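Local coordinates for VP1 (New Jersey polyomavirus-2013, PDB 6Y5Y), which forms the pentameric building blocks of the polyomavirus capsid and binds sialylated glycans, here 3'-sialyllactose, on its surface, consistent with attachment to host cells, at residues Tyr64-His69 with Ser80-Gln85; Asp75-Ser80 with Lys173-Ile178. One frame throughout, in Å; residues are numbered along the deposited sequence.

Contact 1 of 2, residues Tyr64-His69 with Ser80-Gln85; sequences YSEVIH and SVQMPQ. With SIA (N-acetyl-alpha-neuraminic acid), chain N.
Gln-82 NE2 gives a 2.9 Å hydrogen bond to Val-67 O, 13° out of the amide plane; the donor sits in the carbonyl plane, though the two planes are steeply inclined. The other end of that amide, OE1, accepts from Leu-79 N, which fixes its rotation; glutamine suits this place because one group can both give and accept. The edge of the His-69 ring is turned to the ligand. Its NE2 donates 2.8 Å to O1B of the sialic acid carboxylate, close to the ring plane, while ND1 is paired with Asp-72, an arrangement consistent with a positively charged imidazole. Glu-66 reaches the sugar with CG anti to its backbone N (chi1 -178°) and a bend at chi2 that brings the carboxylate back over its own chain. There Glu-66 OE2 accepts a hydrogen bond from sialic acid O4 at 2.5 Å and, on its anti side, another from Val-67 N at 2.7 Å; a salt bridge from OE1 to Arg-58 would help keep the group ionised.

Behind this pocket wall, the two segments join through Glu-66 N to Val-81 O (2.8 Å), linking loop to 3-10 turn 80-82. Aliphatic carbons fill the seam: Glu-66 CB meets Val-81 CG2 at 3.7 Å, and Ile-68 CG1 passes Gln-82 CB in the opposite sense at 3.9 Å. Both segments belong to the loop between strands 28-45 and 87-92. Segment 64-69 runs beside strand 291-310, with backbone bonds from Ser-65 to Tyr-293 and from Ile-68 to Ile-291, and Ile-68 packs on Val-126 of a neighbouring subunit.

Contact 2 of 2, residues Asp75-Ser80 with Lys173-Ile178; sequences DNNLLS and KYATAI
A single parallel beta bridge ties the BC loop of the VP1 jelly roll, at Leu-78, to the EF loop, at Tyr-174. The backbone of Leu-78 supplies both bonds: its N donates to Lys-173 O at 2.8 Å, and its O accepts from Ala-175 N at 3.1 Å, the donor lying 39° above the carbonyl plane. The side chains of Leu-78 and Tyr-174 then run alongside each other in the same sense, so Leu-78 CD2 comes to the edge of the phenol ring, 4.0 Å from Tyr-174 CE1. Tyrosine suits this boundary: its ring edge packs on Leu-78 and the ring stacks on His-184, while its hydroxyl bonds to Glu-167.

On the outer side, Lys-173 crosses Asn-77 at about a right angle. Its aliphatic part covers the loop, with CE 3.5 Å from Asn-76 O, and a bend at chi3 (-61°) helps steer the ammonium group to the backbone carbonyl of Tyr-74. Asn-76 is in turn fixed by its amide, which bonds to Gly-73 and Asp-72. Leu-79 turns its CB away from the EF loop and touches the sialic acid, yet one of its methyls reaches back, CD2 lying 3.7 Å from Ala-175 CB.

The chain visits the two contacts alternately, in the order 64-69, 75-80, 80-85 and 173-178, and their centres lie about 11 Å apart. Three of the four segments belong to the long loop between strands 28-45 and 87-92; the fourth follows strand 162-165. Ser-80 is common to both, and Met-83 of segment 80-85 reaches over to contact 2, its CE 3.4 Å from Tyr-174 CE1. Contact 1 fastens the loop to itself close to strand 291-310; contact 2 ties its outer part to a second surface loop. Glu-66, Val-67 and His-69 from one and Leu-79 from the other line the glycan pocket, part of which is thus carried by mutually tied loops, alongside Arg-292 of strand 291-310.

Contact 1 of 2, residues Tyr64-His69 with Ser80-Gln85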
ATOM      1  N   TYR D  64     -10.166   0.120 -26.534  1.00 19.03           N
ATOM      2  CA  TYR D  64      -8.938  -0.638 -26.381  1.00 16.20           C
ATOM      3  C   TYR D  64      -7.900  -0.110 -27.362  1.00 17.64           C
ATOM      4  O   TYR D  64      -8.218   0.620 -28.304  1.00 17.53           O
ATOM      5  CB  TYR D  64      -9.133  -2.135 -26.649  1.00 20.73           C
ATOM      6  CG  TYR D  64     -10.037  -2.891 -25.694  1.00 19.20           C
ATOM      7  CD1 TYR D  64     -11.422  -2.712 -25.708  1.00 17.88           C
ATOM      8  CD2 TYR D  64      -9.505  -3.825 -24.812  1.00 19.91           C
ATOM      9  CE1 TYR D  64     -12.243  -3.445 -24.855  1.00 15.61           C
ATOM     10  CE2 TYR D  64     -10.311  -4.551 -23.962  1.00 18.33           C
ATOM     11  CZ  TYR D  64     -11.675  -4.360 -23.986  1.00 20.19           C
ATOM     12  OH  TYR D  64     -12.465  -5.096 -23.134  1.00 22.17           O
ATOM     13  N   SER D  65      -6.650  -0.481 -27.130  1.00 15.91           N
ATOM     14  CA  SER D  65      -5.639  -0.244 -28.140  1.00 17.72           C
ATOM     15  C   SER D  65      -5.652  -1.373 -29.165  1.00 22.39           C
ATOM     16  O   SER D  65      -6.251  -2.431 -28.965  1.00 19.53           O
ATOM     17  CB  SER D  65      -4.259  -0.130 -27.503  1.00 17.40           C
ATOM     18  OG  SER D  65      -3.766  -1.417 -27.173  1.00 18.67           O
ATOM     19  N   GLU D  66      -4.983  -1.129 -30.280  1.00 20.45           N
ATOM     20  CA  GLU D  66      -4.613  -2.213 -31.175  1.00 24.23           C
ATOM     21  C   GLU D  66      -3.590  -3.128 -30.486  1.00 25.73           C
ATOM     22  O   GLU D  66      -2.975  -2.761 -29.482  1.00 20.80           O
ATOM     23  CB  GLU D  66      -4.074  -1.622 -32.478  1.00 20.64           C
ATOM     24  CG  GLU D  66      -3.682  -2.623 -33.551  1.00 31.22           C
ATOM     25  CD  GLU D  66      -4.783  -3.625 -33.875  1.00 25.78           C
ATOM     26  OE1 GLU D  66      -5.689  -3.314 -34.678  1.00 30.00           O
ATOM     27  OE2 GLU D  66      -4.737  -4.732 -33.314  1.00 24.57           O
ATOM     28  N   VAL D  67      -3.434  -4.347 -31.021  1.00 24.79           N
ATOM     29  CA  VAL D  67      -2.525  -5.332 -30.437  1.00 21.12           C
ATOM     30  C   VAL D  67      -1.075  -4.852 -30.525  1.00 25.17           C
ATOM     31  O   VAL D  67      -0.649  -4.299 -31.547  1.00 19.83           O
ATOM     32  CB  VAL D  67      -2.700  -6.685 -31.154  1.00 23.56           C
ATOM     33  CG1 VAL D  67      -1.775  -7.719 -30.577  1.00 20.47           C
ATOM     34  CG2 VAL D  67      -4.162  -7.172 -31.067  1.00 18.40           C
ATOM     35  N   ILE D  68      -0.297  -5.092 -29.458  1.00 18.11           N
ATOM     36  CA  ILE D  68       1.108  -4.685 -29.378  1.00 18.60           C
ATOM     37  C   ILE D  68       1.977  -5.907 -29.099  1.00 20.77           C
ATOM     38  O   ILE D  68       1.666  -6.704 -28.205  1.00 19.98           O
ATOM     39  CB  ILE D  68       1.328  -3.611 -28.290  1.00 18.23           C
ATOM     40  CG1 ILE D  68       0.479  -2.376 -28.592  1.00 19.30           C
ATOM     41  CG2 ILE D  68       2.796  -3.239 -28.203  1.00 22.22           C
ATOM     42  CD1 ILE D  68      -0.290  -1.851 -27.385  1.00 23.22           C
ATOM     43  N   HIS D  69       3.078  -6.040 -29.855  1.00 18.30           N
ATOM     44  CA  HIS D  69       4.044  -7.121 -29.717  1.00 18.61           C
ATOM     45  C   HIS D  69       5.436  -6.554 -29.455  1.00 16.11           C
ATOM     46  O   HIS D  69       5.738  -5.413 -29.820  1.00 17.05           O
ATOM     47  CB  HIS D  69       4.108  -8.011 -30.986  1.00 22.14           C
ATOM     48  CG  HIS D  69       2.793  -8.182 -31.685  1.00 21.68           C
ATOM     49  ND1 HIS D  69       2.161  -7.155 -32.353  1.00 23.01           N
ATOM     50  CD2 HIS D  69       2.000  -9.271 -31.837  1.00 20.64           C
ATOM     51  CE1 HIS D  69       1.033  -7.601 -32.878  1.00 27.13           C
ATOM     52  NE2 HIS D  69       0.912  -8.882 -32.579  1.00 22.69           N
ATOM     53  N   SER D  80      -0.546   4.578 -34.657  1.00 26.95           N
ATOM     54  CA  SER D  80      -1.220   5.406 -33.662  0.55 23.91           C
ATOM     55  C   SER D  80      -2.255   4.611 -32.880  1.00 29.65           C
ATOM     56  O   SER D  80      -2.466   4.863 -31.683  1.00 20.79           O
ATOM     57  CB  SER D  80      -1.876   6.612 -34.337  0.55 24.57           C
ATOM     58  OG  SER D  80      -3.129   6.271 -34.912  0.55 29.33           O
ATOM     59  N   VAL D  81      -2.919   3.652 -33.532  1.00 24.14           N
ATOM     60  CA  VAL D  81      -3.893   2.824 -32.831  1.00 23.60           C
ATOM     61  C   VAL D  81      -3.252   1.925 -31.786  1.00 20.42           C
ATOM     62  O   VAL D  81      -3.968   1.336 -30.960  1.00 20.79           O
ATOM     63  CB  VAL D  81      -4.704   1.983 -33.839  1.00 22.11           C
ATOM     64  CG1 VAL D  81      -5.656   2.883 -34.619  1.00 23.40           C
ATOM     65  CG2 VAL D  81      -3.769   1.238 -34.786  1.00 23.06           C
ATOM     66  N   GLN D  82      -1.925   1.792 -31.800  1.00 19.04           N
ATOM     67  CA  GLN D  82      -1.209   0.990 -30.818  1.00 17.72           C
ATOM     68  C   GLN D  82      -0.693   1.808 -29.633  1.00 19.42           C
ATOM     69  O   GLN D  82       0.009   1.252 -28.786  1.00 19.71           O
ATOM     70  CB  GLN D  82      -0.021   0.282 -31.470  1.00 21.96           C
ATOM     71  CG  GLN D  82      -0.381  -0.726 -32.561  1.00 23.00           C
ATOM     72  CD  GLN D  82       0.861  -1.285 -33.223  1.00 20.21           C
ATOM     73  OE1 GLN D  82       1.519  -0.602 -34.006  1.00 25.48           O
ATOM     74  NE2 GLN D  82       1.214  -2.514 -32.874  1.00 18.53           N
ATOM     75  N   MET D  83      -0.994   3.101 -29.575  1.00 21.73           N
ATOM     76  CA  MET D  83      -0.386   4.012 -28.603  1.00 20.69           C
ATOM     77  C   MET D  83      -1.478   4.810 -27.901  1.00 17.93           C
ATOM     78  O   MET D  83      -2.017   5.771 -28.479  1.00 17.68           O
ATOM     79  CB  MET D  83       0.615   4.950 -29.280  1.00 18.28           C
ATOM     80  CG  MET D  83       1.659   4.249 -30.163  1.00 20.08           C
ATOM     81  SD  MET D  83       2.710   5.383 -31.108  1.00 20.21           S
ATOM     82  CE  MET D  83       3.657   6.179 -29.788  1.00 18.45           C
ATOM     83  N   PRO D  84      -1.830   4.461 -26.661  1.00 19.78           N
ATOM     84  CA  PRO D  84      -2.870   5.226 -25.958  1.00 19.02           C
ATOM     85  C   PRO D  84      -2.511   6.704 -25.874  1.00 16.92           C
ATOM     86  O   PRO D  84      -1.342   7.065 -25.750  1.00 21.18           O
ATOM     87  CB  PRO D  84      -2.918   4.569 -24.572  1.00 19.56           C
ATOM     88  CG  PRO D  84      -2.473   3.155 -24.836  1.00 17.15           C
ATOM     89  CD  PRO D  84      -1.428   3.252 -25.922  1.00 20.34           C
ATOM     90  N   GLN D  85      -3.536   7.556 -25.966  1.00 16.64           N
ATOM     91  CA  GLN D  85      -3.369   8.997 -26.060  1.00 19.34           C
ATOM     92  C   GLN D  85      -4.157   9.691 -24.959  1.00 18.69           C
ATOM     93  O   GLN D  85      -5.070   9.116 -24.363  1.00 20.24           O
ATOM     94  CB  GLN D  85      -3.828   9.525 -27.429  1.00 15.92           C
ATOM     95  CG  GLN D  85      -3.097   8.865 -28.599  1.00 16.21           C
ATOM     96  CD  GLN D  85      -4.047   8.234 -29.619  1.00 18.30           C
ATOM     97  OE1 GLN D  85      -5.181   8.678 -29.789  1.00 19.56           O
ATOM     98  NE2 GLN D  85      -3.575   7.203 -30.305  1.00 18.63           N
TER
HETATM   99  C1  SIA N   3      -2.375  -9.978 -33.874  1.00 21.92           C
HETATM  100  C2  SIA N   3      -3.344  -9.855 -35.134  1.00 29.31           C
HETATM  101  C3  SIA N   3      -4.564  -8.946 -34.924  1.00 21.34           C
HETATM  102  C4  SIA N   3      -4.251  -7.448 -34.863  1.00 20.18           C
HETATM  103  C5  SIA N   3      -3.427  -7.055 -36.102  1.00 26.52           C
HETATM  104  C6  SIA N   3      -2.199  -7.983 -36.227  1.00 27.20           C
HETATM  105  C7  SIA N   3      -1.321  -7.752 -37.485  1.00 28.48           C
HETATM  106  C8  SIA N   3      -0.252  -8.861 -37.610  1.00 31.94           C
HETATM  107  C9  SIA N   3       0.765  -8.555 -38.699  1.00 23.37           C
HETATM  108  C10 SIA N   3      -3.408  -4.683 -36.828  1.00 29.96           C
HETATM  109  C11 SIA N   3      -2.693  -3.343 -36.698  1.00 31.99           C
HETATM  110  N5  SIA N   3      -2.902  -5.695 -36.085  1.00 28.91           N
HETATM  111  O1A SIA N   3      -2.944 -10.157 -32.772  1.00 24.77           O
HETATM  112  O1B SIA N   3      -1.135  -9.891 -34.145  1.00 24.33           O
HETATM  113  O4  SIA N   3      -5.449  -6.642 -34.810  1.00 20.95           O
HETATM  114  O6  SIA N   3      -2.593  -9.347 -36.286  1.00 29.75           O
HETATM  115  O7  SIA N   3      -2.147  -7.656 -38.639  1.00 27.10           O
HETATM  116  O8  SIA N   3       0.415  -9.086 -36.368  1.00 29.63           O
HETATM  117  O9  SIA N   3       1.743  -9.605 -38.680  1.00 34.87           O
HETATM  118  O10 SIA N   3      -4.379  -4.806 -37.565  1.00 31.90           O

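Contact 2 of 2, residues Asp75-Ser80 with Lys173-Ile178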
ATOM      1  N   ASP D  75      10.611  -4.270 -36.094  1.00 23.45           N
ATOM      2  CA  ASP D  75      10.325  -5.047 -37.297  1.00 25.11           C
ATOM      3  C   ASP D  75       9.230  -4.424 -38.151  1.00 28.75           C
ATOM      4  O   ASP D  75       8.967  -4.921 -39.252  1.00 28.75           O
ATOM      5  CB  ASP D  75       9.887  -6.470 -36.929  1.00 22.16           C
ATOM      6  CG  ASP D  75      11.040  -7.368 -36.529  1.00 34.44           C
ATOM      7  OD1 ASP D  75      12.212  -7.053 -36.840  1.00 34.31           O
ATOM      8  OD2 ASP D  75      10.761  -8.423 -35.919  1.00 40.99           O
ATOM      9  N   ASN D  76       8.572  -3.378 -37.666  1.00 20.47           N
ATOM     10  CA  ASN D  76       7.490  -2.721 -38.388  1.00 19.36           C
ATOM     11  C   ASN D  76       7.314  -1.325 -37.805  1.00 27.29           C
ATOM     12  O   ASN D  76       8.001  -0.940 -36.855  1.00 25.49           O
ATOM     13  CB  ASN D  76       6.195  -3.535 -38.297  1.00 27.64           C
ATOM     14  CG  ASN D  76       5.750  -3.759 -36.857  1.00 29.67           C
ATOM     15  OD1 ASN D  76       5.795  -2.841 -36.038  1.00 26.56           O
ATOM     16  ND2 ASN D  76       5.313  -4.978 -36.545  1.00 24.97           N
ATOM     17  N   ASN D  77       6.363  -0.575 -38.360  1.00 21.82           N
ATOM     18  CA  ASN D  77       6.025   0.741 -37.838  1.00 22.04           C
ATOM     19  C   ASN D  77       4.992   0.610 -36.727  1.00 28.23           C
ATOM     20  O   ASN D  77       3.975  -0.072 -36.893  1.00 22.08           O
ATOM     21  CB  ASN D  77       5.471   1.651 -38.936  1.00 29.59           C
ATOM     22  CG  ASN D  77       6.523   2.067 -39.932  1.00 31.94           C
ATOM     23  OD1 ASN D  77       7.719   1.955 -39.674  1.00 33.71           O
ATOM     24  ND2 ASN D  77       6.080   2.548 -41.088  1.00 41.16           N
ATOM     25  N   LEU D  78       5.250   1.273 -35.600  1.00 21.08           N
ATOM     26  CA  LEU D  78       4.239   1.375 -34.560  1.00 20.35           C
ATOM     27  C   LEU D  78       3.158   2.357 -34.998  1.00 25.18           C
ATOM     28  O   LEU D  78       3.453   3.501 -35.358  1.00 28.91           O
ATOM     29  CB  LEU D  78       4.882   1.817 -33.240  1.00 23.22           C
ATOM     30  CG  LEU D  78       4.082   1.536 -31.965  1.00 28.21           C
ATOM     31  CD1 LEU D  78       3.975   0.031 -31.719  1.00 22.26           C
ATOM     32  CD2 LEU D  78       4.691   2.260 -30.747  1.00 21.74           C
ATOM     33  N   LEU D  79       1.906   1.906 -34.976  1.00 21.26           N
ATOM     34  CA  LEU D  79       0.775   2.702 -35.425  1.00 24.47           C
ATOM     35  C   LEU D  79       0.199   3.532 -34.282  1.00 23.17           C
ATOM     36  O   LEU D  79       0.402   3.235 -33.106  1.00 25.55           O
ATOM     37  CB  LEU D  79      -0.322   1.804 -35.992  1.00 25.86           C
ATOM     38  CG  LEU D  79       0.115   0.849 -37.105  1.00 27.79           C
ATOM     39  CD1 LEU D  79      -0.928  -0.235 -37.276  1.00 24.37           C
ATOM     40  CD2 LEU D  79       0.308   1.621 -38.406  1.00 32.27           C
ATOM     41  N   SER D  80      -0.546   4.578 -34.657  1.00 26.95           N
ATOM     42  CA  SER D  80      -1.220   5.406 -33.662  0.55 23.91           C
ATOM     43  C   SER D  80      -2.255   4.611 -32.880  1.00 29.65           C
ATOM     44  O   SER D  80      -2.466   4.863 -31.683  1.00 20.79           O
ATOM     45  CB  SER D  80      -1.876   6.612 -34.337  0.55 24.57           C
ATOM     46  OG  SER D  80      -3.129   6.271 -34.912  0.55 29.33           O
ATOM     47  N   LYS D 173      10.314   3.232 -34.615  1.00 25.82           N
ATOM     48  CA  LYS D 173       9.743   3.511 -35.928  1.00 24.57           C
ATOM     49  C   LYS D 173       8.248   3.781 -35.807  1.00 20.91           C
ATOM     50  O   LYS D 173       7.495   2.940 -35.303  1.00 23.22           O
ATOM     51  CB  LYS D 173       9.996   2.344 -36.880  1.00 16.86           C
ATOM     52  CG  LYS D 173      11.453   2.148 -37.235  1.00 28.90           C
ATOM     53  CD  LYS D 173      11.617   1.349 -38.522  1.00 30.63           C
ATOM     54  CE  LYS D 173      11.025  -0.032 -38.392  1.00 32.69           C
ATOM     55  NZ  LYS D 173      11.645  -0.986 -39.369  1.00 40.65           N
ATOM     56  N   TYR D 174       7.816   4.937 -36.302  1.00 20.64           N
ATOM     57  CA  TYR D 174       6.418   5.337 -36.273  1.00 23.36           C
ATOM     58  C   TYR D 174       5.871   5.434 -37.692  1.00 33.56           C
ATOM     59  O   TYR D 174       6.565   5.885 -38.608  1.00 27.36           O
ATOM     60  CB  TYR D 174       6.246   6.676 -35.558  1.00 25.98           C
ATOM     61  CG  TYR D 174       6.627   6.618 -34.099  1.00 22.37           C
ATOM     62  CD1 TYR D 174       5.933   5.803 -33.214  1.00 27.12           C
ATOM     63  CD2 TYR D 174       7.685   7.374 -33.602  1.00 22.38           C
ATOM     64  CE1 TYR D 174       6.279   5.744 -31.868  1.00 21.87           C
ATOM     65  CE2 TYR D 174       8.040   7.317 -32.259  1.00 27.44           C
ATOM     66  CZ  TYR D 174       7.329   6.502 -31.396  1.00 24.11           C
ATOM     67  OH  TYR D 174       7.663   6.432 -30.054  1.00 19.89           O
ATOM     68  N   ALA D 175       4.622   5.008 -37.859  1.00 34.58           N
ATOM     69  CA  ALA D 175       3.948   5.131 -39.141  1.00 42.10           C
ATOM     70  C   ALA D 175       3.671   6.596 -39.446  1.00 46.92           C
ATOM     71  O   ALA D 175       3.286   7.368 -38.564  1.00 45.82           O
ATOM     72  CB  ALA D 175       2.641   4.339 -39.129  1.00 38.42           C
ATOM     73  N   THR D 176       3.876   6.981 -40.698  1.00 49.95           N
ATOM     74  CA  THR D 176       3.668   8.359 -41.137  1.00 56.00           C
ATOM     75  C   THR D 176       2.433   8.397 -42.036  1.00 58.05           C
ATOM     76  O   THR D 176       2.508   8.110 -43.234  1.00 63.91           O
ATOM     77  CB  THR D 176       4.912   8.906 -41.836  1.00 54.56           C
ATOM     78  OG1 THR D 176       4.581  10.109 -42.539  1.00 54.57           O
ATOM     79  CG2 THR D 176       5.510   7.879 -42.805  1.00 52.94           C
ATOM     80  N   ALA D 177       1.293   8.743 -41.451  1.00 57.14           N
ATOM     81  CA  ALA D 177       0.055   8.883 -42.200  1.00 54.55           C
ATOM     82  C   ALA D 177      -0.154  10.334 -42.611  1.00 55.02           C
ATOM     83  O   ALA D 177       0.273  11.263 -41.921  1.00 58.56           O
ATOM     84  CB  ALA D 177      -1.138   8.400 -41.374  1.00 58.11           C
ATOM     85  N   ILE D 178      -0.811  10.517 -43.752  1.00 56.70           N
ATOM     86  CA  ILE D 178      -1.190  11.844 -44.232  1.00 54.01           C
ATOM     87  C   ILE D 178      -2.707  11.873 -44.355  1.00 55.61           C
ATOM     88  O   ILE D 178      -3.265  11.210 -45.241  1.00 62.82           O
ATOM     89  CB  ILE D 178      -0.507  12.181 -45.566  1.00 56.82           C
TER